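Local coordinates for protein TetR-family transcriptional regulator (Pectobacterium atrosepticum, PDB 2HYT) that probably binds operator DNA through an N-terminal helix-turn-helix domain and regulates transcription, as TetR-family proteins generally do, at residues 10-22 against 52-66. Sequence-based numbering, arbitrary orientation.
Sequences MEETRATLLATAR and HFGDKKGLLAAVVEQ
Leu-18 and Phe-53 meet in the core of the TetR-type DNA-binding domain. Here helix 7-28 packs against the end of helix 48-53, the last helix of the predicted helix-turn-helix, and segment 10-22 crosses segment 56-66 at nearly a right angle (91°). The tight part centres on Leu-18, a knob set among Phe-53, Ala-62 and Val-63. Its CG is anti to the backbone N (chi1 -157°), which turns CD1 toward Phe-53, Leu-59, Ala-62 and Val-63. In the conformer modelled here CD1 lies 3.5 Å from Ala-62 CB. Leu-59 CD1 sits over the centre of one Phe-53 ring face and also meets Ala-21 CB. Leu-17 CB comes in at the edge of the same ring. His-52 is the second knob, among Met-10, Thr-13, Arg-14 and Leu-17. Leu-17 CD1 makes a CH-pi contact over its ring face, 3.9 Å from the centroid.

The other side is wet and polar. Arg-14 runs extended. Phe-53 CE1 lies over one face of its guanidinium, but the guanidinium and ring planes are 48° apart, so the groups are not stacked flat. Its NH1 donates to His-52 O (3.0 Å), from above the carbonyl plane. Three waters accept from Arg-14, one at NH1 and two at NH2. At the far end Arg-22 forms salt bridges with Glu-70 and Glu-104. One water on Arg-14 NH2 also donates to Glu-65 OE1, 2.7 Å away.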
HETATM    1  N   MSE A  10     -18.384  -9.179  28.154  1.00 24.02           N
HETATM    2  CA  MSE A  10     -17.218  -8.383  27.768  0.50 24.12           C
HETATM    3  C   MSE A  10     -17.306  -8.006  26.313  1.00 24.09           C
HETATM    4  O   MSE A  10     -16.995  -6.875  25.950  1.00 22.58           O
HETATM    5  CB  MSE A  10     -15.922  -9.157  28.032  0.50 24.33           C
HETATM    6  CG  MSE A  10     -15.648  -9.329  29.487  0.50 29.76           C
HETATM    7 SE   MSE A  10     -15.069  -7.632  30.200  0.37 24.58          SE
HETATM    8  CE  MSE A  10     -13.323  -7.457  29.238  0.50 22.71           C
ATOM      9  N   GLU A  11     -17.744  -8.943  25.467  1.00 22.22           N
ATOM     10  CA  GLU A  11     -17.828  -8.651  24.055  1.00 25.96           C
ATOM     11  C   GLU A  11     -18.869  -7.575  23.799  1.00 23.97           C
ATOM     12  O   GLU A  11     -18.624  -6.691  22.984  1.00 21.31           O
ATOM     13  CB  GLU A  11     -18.135  -9.913  23.243  1.00 27.60           C
ATOM     14  CG  GLU A  11     -16.952 -10.854  23.125  1.00 31.52           C
ATOM     15  CD  GLU A  11     -17.340 -12.226  22.546  1.00 37.11           C
ATOM     16  OE1 GLU A  11     -18.560 -12.578  22.575  1.00 43.78           O
ATOM     17  OE2 GLU A  11     -16.407 -12.943  22.072  1.00 46.00           O
ATOM     18  N   GLU A  12     -19.999  -7.625  24.510  1.00 24.34           N
ATOM     19  CA  GLU A  12     -21.038  -6.600  24.375  1.00 25.13           C
ATOM     20  C   GLU A  12     -20.490  -5.243  24.778  1.00 21.31           C
ATOM     21  O   GLU A  12     -20.666  -4.253  24.063  1.00 20.26           O
ATOM     22  CB  GLU A  12     -22.285  -6.907  25.231  1.00 25.21           C
ATOM     23  CG  GLU A  12     -23.364  -5.783  25.172  1.00 32.27           C
ATOM     24  CD  GLU A  12     -24.397  -5.783  26.332  1.00 35.07           C
ATOM     25  OE1 GLU A  12     -24.298  -6.628  27.258  1.00 45.72           O
ATOM     26  OE2 GLU A  12     -25.325  -4.921  26.284  1.00 31.52           O
ATOM     27  N   THR A  13     -19.819  -5.192  25.916  1.00 20.31           N
ATOM     28  CA  THR A  13     -19.259  -3.915  26.385  1.00 18.05           C
ATOM     29  C   THR A  13     -18.208  -3.384  25.405  1.00 17.14           C
ATOM     30  O   THR A  13     -18.252  -2.192  25.053  1.00 18.76           O
ATOM     31  CB  THR A  13     -18.685  -4.053  27.793  1.00 17.23           C
ATOM     32  OG1 THR A  13     -19.716  -4.479  28.708  1.00 20.48           O
ATOM     33  CG2 THR A  13     -18.075  -2.748  28.292  1.00 18.90           C
ATOM     34  N   ARG A  14     -17.318  -4.252  24.929  1.00 17.97           N
ATOM     35  CA  ARG A  14     -16.301  -3.836  23.931  1.00 19.23           C
ATOM     36  C   ARG A  14     -16.961  -3.169  22.726  1.00 18.82           C
ATOM     37  O   ARG A  14     -16.551  -2.107  22.227  1.00 18.59           O
ATOM     38  CB  ARG A  14     -15.531  -5.075  23.459  1.00 18.91           C
ATOM     39  CG  ARG A  14     -14.384  -4.767  22.541  1.00 17.94           C
ATOM     40  CD  ARG A  14     -13.735  -6.009  21.925  1.00 20.39           C
ATOM     41  NE  ARG A  14     -12.657  -5.651  21.013  1.00 19.31           N
ATOM     42  CZ  ARG A  14     -11.418  -5.393  21.411  1.00 18.89           C
ATOM     43  NH1 ARG A  14     -11.140  -5.437  22.703  1.00 18.57           N
ATOM     44  NH2 ARG A  14     -10.482  -5.036  20.515  1.00 18.23           N
ATOM     45  N   ALA A  15     -18.005  -3.831  22.218  1.00 17.13           N
ATOM     46  CA  ALA A  15     -18.743  -3.291  21.055  1.00 19.44           C
ATOM     47  C   ALA A  15     -19.362  -1.907  21.310  1.00 19.59           C
ATOM     48  O   ALA A  15     -19.331  -1.011  20.412  1.00 20.27           O
ATOM     49  CB  ALA A  15     -19.834  -4.336  20.624  1.00 21.14           C
ATOM     50  N   THR A  16     -19.931  -1.696  22.509  1.00 19.23           N
ATOM     51  CA  THR A  16     -20.476  -0.373  22.864  1.00 18.15           C
ATOM     52  C   THR A  16     -19.363   0.672  22.932  1.00 17.19           C
ATOM     53  O   THR A  16     -19.522   1.783  22.475  1.00 18.29           O
ATOM     54  CB  THR A  16     -21.334  -0.387  24.162  1.00 21.09           C
ATOM     55  OG1 THR A  16     -20.472  -0.318  25.306  1.00 24.85           O
ATOM     56  CG2 THR A  16     -22.232  -1.662  24.197  1.00 22.50           C
ATOM     57  N   LEU A  17     -18.212   0.280  23.500  1.00 18.29           N
ATOM     58  CA  LEU A  17     -17.107   1.241  23.622  1.00 18.16           C
ATOM     59  C   LEU A  17     -16.555   1.621  22.256  1.00 16.98           C
ATOM     60  O   LEU A  17     -16.230   2.748  21.993  1.00 17.39           O
ATOM     61  CB  LEU A  17     -16.003   0.693  24.501  1.00 16.24           C
ATOM     62  CG  LEU A  17     -16.379   0.502  25.949  1.00 15.93           C
ATOM     63  CD1 LEU A  17     -15.292  -0.370  26.633  1.00 18.85           C
ATOM     64  CD2 LEU A  17     -16.568   1.835  26.652  1.00 17.87           C
ATOM     65  N   LEU A  18     -16.513   0.642  21.366  1.00 19.55           N
ATOM     66  CA  LEU A  18     -16.011   0.864  20.028  0.50 18.23           C
ATOM     67  C   LEU A  18     -16.935   1.805  19.252  1.00 17.06           C
ATOM     68  O   LEU A  18     -16.477   2.728  18.585  1.00 19.80           O
ATOM     69  CB  LEU A  18     -15.837  -0.486  19.296  0.50 18.25           C
ATOM     70  CG  LEU A  18     -14.842  -0.473  18.145  0.50 24.02           C
ATOM     71  CD1 LEU A  18     -13.447  -0.336  18.763  0.50 18.24           C
ATOM     72  CD2 LEU A  18     -14.973  -1.776  17.242  0.50 16.98           C
ATOM     73  N   ALA A  19     -18.246   1.609  19.375  1.00 17.61           N
ATOM     74  CA  ALA A  19     -19.210   2.427  18.684  1.00 18.81           C
ATOM     75  C   ALA A  19     -19.119   3.856  19.201  1.00 17.37           C
ATOM     76  O   ALA A  19     -19.149   4.833  18.432  1.00 20.99           O
ATOM     77  CB  ALA A  19     -20.661   1.854  18.874  1.00 22.02           C
ATOM     78  N   THR A  20     -18.990   3.978  20.533  1.00 18.96           N
ATOM     79  CA  THR A  20     -18.867   5.326  21.130  1.00 18.62           C
ATOM     80  C   THR A  20     -17.593   6.000  20.716  1.00 18.77           C
ATOM     81  O   THR A  20     -17.588   7.178  20.378  1.00 19.13           O
ATOM     82  CB  THR A  20     -18.939   5.240  22.651  1.00 21.36           C
ATOM     83  OG1 THR A  20     -20.255   4.838  22.974  1.00 22.51           O
ATOM     84  CG2 THR A  20     -18.594   6.611  23.329  1.00 23.55           C
ATOM     85  N   ALA A  21     -16.488   5.250  20.700  1.00 17.53           N
ATOM     86  CA  ALA A  21     -15.214   5.841  20.247  1.00 19.13           C
ATOM     87  C   ALA A  21     -15.366   6.359  18.822  1.00 18.67           C
ATOM     88  O   ALA A  21     -14.916   7.452  18.507  1.00 21.17           O
ATOM     89  CB  ALA A  21     -14.059   4.814  20.325  1.00 19.79           C
ATOM     90  N   ARG A  22     -16.015   5.580  17.951  1.00 20.60           N
ATOM     91  CA  ARG A  22     -16.255   6.040  16.585  1.00 22.54           C
ATOM     92  C   ARG A  22     -17.041   7.331  16.540  1.00 23.27           C
ATOM     93  O   ARG A  22     -16.727   8.242  15.752  1.00 25.63           O
ATOM     94  CB  ARG A  22     -16.982   4.952  15.780  1.00 23.62           C
ATOM     95  CG  ARG A  22     -16.057   3.864  15.361  1.00 23.60           C
ATOM     96  CD  ARG A  22     -16.799   2.750  14.623  1.00 22.93           C
ATOM     97  NE  ARG A  22     -17.257   3.146  13.293  1.00 22.14           N
ATOM     98  CZ  ARG A  22     -17.925   2.327  12.487  1.00 25.41           C
ATOM     99  NH1 ARG A  22     -18.249   1.106  12.897  1.00 25.47           N
ATOM    100  NH2 ARG A  22     -18.295   2.714  11.285  1.00 24.69           N
ATOM    101  N   HIS A  52     -10.146  -2.625  27.978  1.00 15.39           N
ATOM    102  CA  HIS A  52     -10.519  -3.326  26.761  1.00 14.53           C
ATOM    103  C   HIS A  52      -9.505  -3.266  25.605  1.00 17.32           C
ATOM    104  O   HIS A  52      -9.410  -4.224  24.813  1.00 17.46           O
ATOM    105  CB  HIS A  52     -11.896  -2.845  26.261  1.00 16.19           C
ATOM    106  CG  HIS A  52     -13.030  -3.371  27.073  1.00 17.42           C
ATOM    107  ND1 HIS A  52     -13.723  -4.517  26.734  1.00 18.45           N
ATOM    108  CD2 HIS A  52     -13.555  -2.933  28.230  1.00 19.59           C
ATOM    109  CE1 HIS A  52     -14.671  -4.723  27.631  1.00 19.53           C
ATOM    110  NE2 HIS A  52     -14.562  -3.803  28.573  1.00 15.09           N
ATOM    111  N   PHE A  53      -8.820  -2.127  25.428  1.00 13.61           N
ATOM    112  CA  PHE A  53      -8.025  -1.893  24.235  1.00 15.39           C
ATOM    113  C   PHE A  53      -6.520  -1.699  24.479  1.00 15.12           C
ATOM    114  O   PHE A  53      -5.754  -1.707  23.531  1.00 15.71           O
ATOM    115  CB  PHE A  53      -8.600  -0.685  23.485  1.00 15.08           C
ATOM    116  CG  PHE A  53     -10.059  -0.847  23.128  1.00 13.76           C
ATOM    117  CD1 PHE A  53     -10.451  -1.685  22.112  1.00 17.10           C
ATOM    118  CD2 PHE A  53     -11.041  -0.245  23.880  1.00 13.86           C
ATOM    119  CE1 PHE A  53     -11.789  -1.868  21.812  1.00 18.93           C
ATOM    120  CE2 PHE A  53     -12.376  -0.392  23.550  1.00 14.10           C
ATOM    121  CZ  PHE A  53     -12.751  -1.245  22.555  1.00 16.74           C
ATOM    122  N   GLY A  54      -6.108  -1.504  25.727  1.00 15.86           N
ATOM    123  CA  GLY A  54      -4.686  -1.410  26.062  1.00 16.05           C
ATOM    124  C   GLY A  54      -4.157   0.005  25.949  1.00 15.67           C
ATOM    125  O   GLY A  54      -3.658   0.594  26.906  1.00 18.25           O
ATOM    126  N   ASP A  55      -4.254   0.530  24.728  1.00 14.91           N
ATOM    127  CA  ASP A  55      -3.809   1.907  24.405  1.00 16.68           C
ATOM    128  C   ASP A  55      -4.623   2.483  23.287  1.00 15.44           C
ATOM    129  O   ASP A  55      -5.448   1.804  22.697  1.00 14.10           O
ATOM    130  CB  ASP A  55      -2.288   1.946  24.089  1.00 16.02           C
ATOM    131  CG  ASP A  55      -1.862   1.064  22.921  1.00 15.23           C
ATOM    132  OD1 ASP A  55      -2.685   0.440  22.212  1.00 17.04           O
ATOM    133  OD2 ASP A  55      -0.611   1.012  22.676  1.00 18.29           O
ATOM    134  N   LYS A  56      -4.364   3.753  22.971  1.00 16.46           N
ATOM    135  CA  LYS A  56      -5.101   4.434  21.907  1.00 14.11           C
ATOM    136  C   LYS A  56      -4.905   3.765  20.568  1.00 15.26           C
ATOM    137  O   LYS A  56      -5.846   3.604  19.821  1.00 15.97           O
ATOM    138  CB  LYS A  56      -4.697   5.928  21.854  1.00 14.85           C
ATOM    139  CG  LYS A  56      -5.647   6.804  21.054  1.00 19.67           C
ATOM    140  CD  LYS A  56      -5.122   8.225  21.031  1.00 20.52           C
ATOM    141  CE  LYS A  56      -6.082   9.118  20.302  1.00 20.65           C
ATOM    142  NZ  LYS A  56      -5.462  10.430  20.128  1.00 18.86           N
ATOM    143  N   LYS A  57      -3.690   3.347  20.254  1.00 16.17           N
ATOM    144  CA  LYS A  57      -3.448   2.670  18.997  1.00 18.83           C
ATOM    145  C   LYS A  57      -4.257   1.380  18.877  1.00 18.38           C
ATOM    146  O   LYS A  57      -4.757   1.019  17.827  1.00 17.33           O
ATOM    147  CB  LYS A  57      -1.958   2.365  18.846  1.00 20.62           C
ATOM    148  CG  LYS A  57      -1.118   3.602  18.678  1.00 24.69           C
ATOM    149  CD  LYS A  57       0.351   3.155  18.436  1.00 32.05           C
ATOM    150  CE  LYS A  57       1.347   4.326  18.404  1.00 40.00           C
ATOM    151  NZ  LYS A  57       2.740   3.806  18.117  1.00 46.71           N
ATOM    152  N   GLY A  58      -4.367   0.675  19.994  1.00 17.50           N
ATOM    153  CA  GLY A  58      -5.160  -0.546  20.044  1.00 15.05           C
ATOM    154  C   GLY A  58      -6.654  -0.287  19.745  1.00 13.03           C
ATOM    155  O   GLY A  58      -7.345  -1.027  19.064  1.00 16.23           O
ATOM    156  N   LEU A  59      -7.156   0.801  20.328  1.00 13.80           N
ATOM    157  CA  LEU A  59      -8.516   1.257  20.073  1.00 12.94           C
ATOM    158  C   LEU A  59      -8.682   1.585  18.590  1.00 15.35           C
ATOM    159  O   LEU A  59      -9.643   1.133  17.933  1.00 16.84           O
ATOM    160  CB  LEU A  59      -8.837   2.445  20.953  1.00 12.74           C
ATOM    161  CG  LEU A  59     -10.231   3.054  20.755  1.00 15.04           C
ATOM    162  CD1 LEU A  59     -11.383   2.022  20.786  1.00 16.74           C
ATOM    163  CD2 LEU A  59     -10.428   4.216  21.822  1.00 14.51           C
ATOM    164  N   LEU A  60      -7.744   2.372  18.064  1.00 16.07           N
ATOM    165  CA  LEU A  60      -7.790   2.720  16.646  1.00 15.51           C
ATOM    166  C   LEU A  60      -7.828   1.449  15.774  1.00 15.20           C
ATOM    167  O   LEU A  60      -8.631   1.351  14.833  1.00 16.82           O
ATOM    168  CB  LEU A  60      -6.619   3.591  16.222  1.00 16.51           C
ATOM    169  CG  LEU A  60      -6.627   4.035  14.753  1.00 18.42           C
ATOM    170  CD1 LEU A  60      -7.859   4.869  14.376  1.00 20.87           C
ATOM    171  CD2 LEU A  60      -5.297   4.756  14.414  1.00 19.78           C
ATOM    172  N   ALA A  61      -6.982   0.465  16.072  1.00 15.93           N
ATOM    173  CA  ALA A  61      -6.976  -0.776  15.280  1.00 17.26           C
ATOM    174  C   ALA A  61      -8.318  -1.463  15.322  1.00 17.44           C
ATOM    175  O   ALA A  61      -8.838  -1.956  14.288  1.00 18.45           O
ATOM    176  CB  ALA A  61      -5.843  -1.703  15.736  1.00 18.66           C
ATOM    177  N   ALA A  62      -8.951  -1.433  16.493  1.00 16.83           N
ATOM    178  CA  ALA A  62     -10.212  -2.102  16.662  1.00 18.06           C
ATOM    179  C   ALA A  62     -11.322  -1.397  15.874  1.00 17.48           C
ATOM    180  O   ALA A  62     -12.203  -2.031  15.347  1.00 19.01           O
ATOM    181  CB  ALA A  62     -10.575  -2.219  18.159  1.00 19.23           C
ATOM    182  N   VAL A  63     -11.309  -0.067  15.888  1.00 18.68           N
ATOM    183  CA  VAL A  63     -12.220   0.761  15.100  1.00 16.76           C
ATOM    184  C   VAL A  63     -12.025   0.472  13.620  1.00 20.31           C
ATOM    185  O   VAL A  63     -13.008   0.266  12.893  1.00 20.60           O
ATOM    186  CB  VAL A  63     -11.991   2.233  15.399  1.00 18.61           C
ATOM    187  CG1 VAL A  63     -12.648   3.114  14.352  1.00 17.28           C
ATOM    188  CG2 VAL A  63     -12.493   2.578  16.863  1.00 19.33           C
ATOM    189  N   VAL A  64     -10.767   0.465  13.177  1.00 18.79           N
ATOM    190  CA  VAL A  64     -10.456   0.168  11.761  1.00 19.07           C
ATOM    191  C   VAL A  64     -10.987  -1.217  11.329  1.00 20.34           C
ATOM    192  O   VAL A  64     -11.617  -1.332  10.266  1.00 21.53           O
ATOM    193  CB  VAL A  64      -8.959   0.308  11.485  1.00 20.02           C
ATOM    194  CG1 VAL A  64      -8.583  -0.337  10.171  1.00 21.37           C
ATOM    195  CG2 VAL A  64      -8.544   1.804  11.537  1.00 19.57           C
ATOM    196  N   GLU A  65     -10.782  -2.240  12.151  1.00 20.52           N
ATOM    197  CA  GLU A  65     -11.310  -3.570  11.876  1.00 21.63           C
ATOM    198  C   GLU A  65     -12.825  -3.535  11.615  1.00 20.47           C
ATOM    199  O   GLU A  65     -13.314  -4.175  10.672  1.00 24.18           O
ATOM    200  CB  GLU A  65     -10.966  -4.525  13.004  1.00 23.18           C
ATOM    201  CG  GLU A  65     -11.577  -5.903  12.864  1.00 24.83           C
ATOM    202  CD  GLU A  65     -11.216  -6.831  14.011  1.00 33.41           C
ATOM    203  OE1 GLU A  65     -11.185  -6.379  15.187  1.00 42.73           O
ATOM    204  OE2 GLU A  65     -11.028  -8.034  13.737  1.00 43.38           O
ATOM    205  N   GLN A  66     -13.579  -2.788  12.433  1.00 18.62           N
ATOM    206  CA  GLN A  66     -15.028  -2.694  12.255  0.50 20.58           C
ATOM    207  C   GLN A  66     -15.373  -1.971  10.968  1.00 20.68           C
ATOM    208  O   GLN A  66     -16.231  -2.406  10.214  1.00 23.47           O
ATOM    209  CB  GLN A  66     -15.681  -1.907  13.369  0.50 20.32           C
ATOM    210  CG  GLN A  66     -16.085  -2.665  14.567  0.50 26.42           C
ATOM    211  CD  GLN A  66     -17.078  -1.863  15.386  0.50 28.52           C
ATOM    212  OE1 GLN A  66     -17.092  -0.629  15.338  0.50 29.76           O
ATOM    213  NE2 GLN A  66     -17.946  -2.554  16.099  0.50 32.12           N
TER
HETATM  214  O   HOH W   1     -12.579  -6.416  25.054  1.00 23.09           O
HETATM  215  O   HOH W   2      -7.879  -5.345  22.121  1.00 29.96           O
HETATM  216  O   HOH W   3     -10.494  -5.912  17.705  1.00 31.91           O
HETATM  217  O   HOH W   4     -19.456  -1.713  17.862  1.00 24.41           O